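Local coordinates for afamin (Homo sapiens, PDB 6FAK), which carries hydrophobic molecules in body fluids, binding vitamin E and keeping lipidated Wnt proteins soluble and active, at residues Thr435-Cys440 with Val450-Ala454. Sequence-based numbering, arbitrary orientation.
Sequences TAFTTC and VDNLA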
ATOM      1  N   THR A 435       9.322  -8.289  -4.504  1.00 32.48           N
ATOM      2  CA  THR A 435       9.883  -6.926  -4.527  1.00 34.98           C
ATOM      3  C   THR A 435      10.518  -6.480  -3.224  1.00 33.59           C
ATOM      4  O   THR A 435      11.495  -5.740  -3.239  1.00 36.65           O
ATOM      5  CB  THR A 435       8.808  -5.953  -5.015  1.00 37.71           C
ATOM      6  OG1 THR A 435       8.492  -6.351  -6.343  1.00 40.34           O
ATOM      7  CG2 THR A 435       9.299  -4.521  -5.038  1.00 38.36           C
ATOM      8  N   ALA A 436      10.004  -6.956  -2.101  1.00 31.55           N
ATOM      9  CA  ALA A 436      10.670  -6.778  -0.835  1.00 31.48           C
ATOM     10  C   ALA A 436      12.112  -7.288  -0.896  1.00 32.35           C
ATOM     11  O   ALA A 436      13.028  -6.641  -0.355  1.00 33.09           O
ATOM     12  CB  ALA A 436       9.935  -7.494   0.271  1.00 30.54           C
ATOM     13  N   PHE A 437      12.320  -8.431  -1.526  1.00 30.96           N
ATOM     14  CA  PHE A 437      13.670  -9.035  -1.596  1.00 33.57           C
ATOM     15  C   PHE A 437      14.591  -8.438  -2.620  1.00 33.52           C
ATOM     16  O   PHE A 437      15.782  -8.224  -2.322  1.00 34.71           O
ATOM     17  CB  PHE A 437      13.566 -10.548  -1.744  1.00 35.35           C
ATOM     18  CG  PHE A 437      12.807 -11.138  -0.633  1.00 36.12           C
ATOM     19  CD1 PHE A 437      13.411 -11.337   0.568  1.00 37.30           C
ATOM     20  CD2 PHE A 437      11.453 -11.353  -0.744  1.00 37.34           C
ATOM     21  CE1 PHE A 437      12.695 -11.808   1.641  1.00 37.54           C
ATOM     22  CE2 PHE A 437      10.732 -11.820   0.331  1.00 38.14           C
ATOM     23  CZ  PHE A 437      11.357 -12.031   1.531  1.00 36.66           C
ATOM     24  N   THR A 438      14.051  -8.091  -3.787  1.00 34.14           N
ATOM     25  CA  THR A 438      14.834  -7.419  -4.837  1.00 34.68           C
ATOM     26  C   THR A 438      15.244  -6.002  -4.456  1.00 35.35           C
ATOM     27  O   THR A 438      16.295  -5.532  -4.842  1.00 36.35           O
ATOM     28  CB  THR A 438      14.074  -7.308  -6.186  1.00 36.88           C
ATOM     29  OG1 THR A 438      12.911  -6.495  -6.013  1.00 38.60           O
ATOM     30  CG2 THR A 438      13.657  -8.668  -6.735  1.00 39.25           C
ATOM     31  N   THR A 439      14.401  -5.308  -3.731  1.00 33.86           N
ATOM     32  CA  THR A 439      14.707  -3.994  -3.247  1.00 35.79           C
ATOM     33  C   THR A 439      15.734  -3.987  -2.087  1.00 38.74           C
ATOM     34  O   THR A 439      16.546  -3.072  -2.034  1.00 40.37           O
ATOM     35  CB  THR A 439      13.415  -3.330  -2.747  1.00 35.64           C
ATOM     36  OG1 THR A 439      12.489  -3.261  -3.839  1.00 36.74           O
ATOM     37  CG2 THR A 439      13.660  -1.953  -2.178  1.00 36.04           C
ATOM     38  N   CYS A 440      15.683  -4.975  -1.184  1.00 35.42           N
ATOM     39  CA  CYS A 440      16.323  -4.872   0.130  1.00 35.13           C
ATOM     40  C   CYS A 440      17.451  -5.825   0.415  1.00 34.60           C
ATOM     41  O   CYS A 440      18.233  -5.567   1.338  1.00 33.73           O
ATOM     42  CB  CYS A 440      15.284  -5.152   1.229  1.00 33.62           C
ATOM     43  SG  CYS A 440      13.791  -4.136   1.199  1.00 33.96           S
ATOM     44  N   VAL A 450      13.255  -5.364   4.371  1.00 28.37           N
ATOM     45  CA  VAL A 450      12.506  -6.533   3.978  1.00 28.04           C
ATOM     46  C   VAL A 450      11.216  -6.684   4.821  1.00 27.39           C
ATOM     47  O   VAL A 450      10.131  -6.936   4.276  1.00 26.62           O
ATOM     48  CB  VAL A 450      13.352  -7.814   4.132  1.00 28.98           C
ATOM     49  CG1 VAL A 450      12.510  -9.074   3.947  1.00 29.05           C
ATOM     50  CG2 VAL A 450      14.506  -7.817   3.134  1.00 29.72           C
ATOM     51  N   ASP A 451      11.326  -6.555   6.133  1.00 26.93           N
ATOM     52  CA  ASP A 451      10.161  -6.832   6.974  1.00 27.20           C
ATOM     53  C   ASP A 451       9.114  -5.725   6.771  1.00 26.85           C
ATOM     54  O   ASP A 451       7.931  -6.022   6.739  1.00 27.02           O
ATOM     55  CB  ASP A 451      10.585  -7.033   8.425  1.00 28.10           C
ATOM     56  CG  ASP A 451       9.488  -7.654   9.306  1.00 29.67           C
ATOM     57  OD1 ASP A 451       8.820  -8.637   8.927  1.00 33.65           O
ATOM     58  OD2 ASP A 451       9.251  -7.154  10.414  1.00 29.10           O
ATOM     59  N   ASN A 452       9.555  -4.480   6.576  1.00 26.08           N
ATOM     60  CA  ASN A 452       8.662  -3.358   6.293  1.00 26.13           C
ATOM     61  C   ASN A 452       7.888  -3.585   4.976  1.00 26.26           C
ATOM     62  O   ASN A 452       6.660  -3.407   4.919  1.00 26.04           O
ATOM     63  CB  ASN A 452       9.439  -2.039   6.202  1.00 26.36           C
ATOM     64  CG  ASN A 452       9.729  -1.392   7.580  1.00 26.17           C
ATOM     65  OD1 ASN A 452       9.077  -1.666   8.585  1.00 25.74           O
ATOM     66  ND2 ASN A 452      10.720  -0.499   7.600  1.00 26.18           N
ATOM     67  N   LEU A 453       8.610  -3.923   3.917  1.00 26.32           N
ATOM     68  CA  LEU A 453       7.979  -4.113   2.617  1.00 27.10           C
ATOM     69  C   LEU A 453       7.165  -5.382   2.522  1.00 26.49           C
ATOM     70  O   LEU A 453       6.109  -5.361   1.914  1.00 26.54           O
ATOM     71  CB  LEU A 453       8.987  -4.063   1.485  1.00 27.87           C
ATOM     72  CG  LEU A 453       9.609  -2.703   1.178  1.00 30.00           C
ATOM     73  CD1 LEU A 453      10.543  -2.864  -0.009  1.00 30.01           C
ATOM     74  CD2 LEU A 453       8.576  -1.653   0.851  1.00 31.70           C
ATOM     75  N   ALA A 454       7.640  -6.475   3.114  1.00 26.07           N
ATOM     76  CA  ALA A 454       6.848  -7.712   3.175  1.00 26.02           C
ATOM     77  C   ALA A 454       5.521  -7.574   3.900  1.00 26.49           C
ATOM     78  O   ALA A 454       4.503  -8.155   3.472  1.00 25.68           O
ATOM     79  CB  ALA A 454       7.646  -8.844   3.827  1.00 26.32           C
TER
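Val450 reaches helix 423-440 with both of its methyls. CG2 presses against CB of Cys440 at 3.4 Å, tighter than an ordinary carbon-carbon contact, and also lies near the carbonyl oxygen of Ala436. CG1, anti to the backbone N (chi1 170°), meets the Phe437 ring obliquely, 3.6 Å from CE1, the two side chains crossing at about a right angle. With both methyls gone, as in an alanine here, a gap would probably open between the Phe437 ring and Cys440, leaving the ring freer to shift. One turn further along helix 446-462, the CB of Leu453 sits 3.8 Å from the CB of Ala436, whose methyl also approaches the backbone N of Ala454; the CA atoms of Ala436 and Leu453, 5.1 Å apart, are the nearest such pair across the segments. CD1 of Leu453 points at the other helix, 3.7 Å from SG of Cys440 and 3.9 Å from CG2 of Thr439, the Leu453 and Thr439 side chains crossing at about a right angle. No hydrogen bond crosses the interface. The two helices run roughly antiparallel as a helical hairpin in the third albumin domain, the axes of the two segments approaching to 8.6 Å at 149°. The disulfide from Cys440 to Cys449 ties the helices together close to the turn; Cys440 and Cys441 form the adjacent cysteine pair characteristic of albumins, the latter bonded to Cys395. At the exposed rim, the carbonyl oxygen of Thr435 accepts both OG1 (2.7 Å) and the backbone N of Thr439, turning the Thr439 methyl toward Leu453. Helix 376-417 packs alongside, with Glu394 touching Phe437 and Val391 touching Val450. Leu453 also borders a bound polyether, probably from the crystallisation liquor, to which Asn452 hydrogen-bonds. Asp451 salt-bridges Arg486 and Arg351.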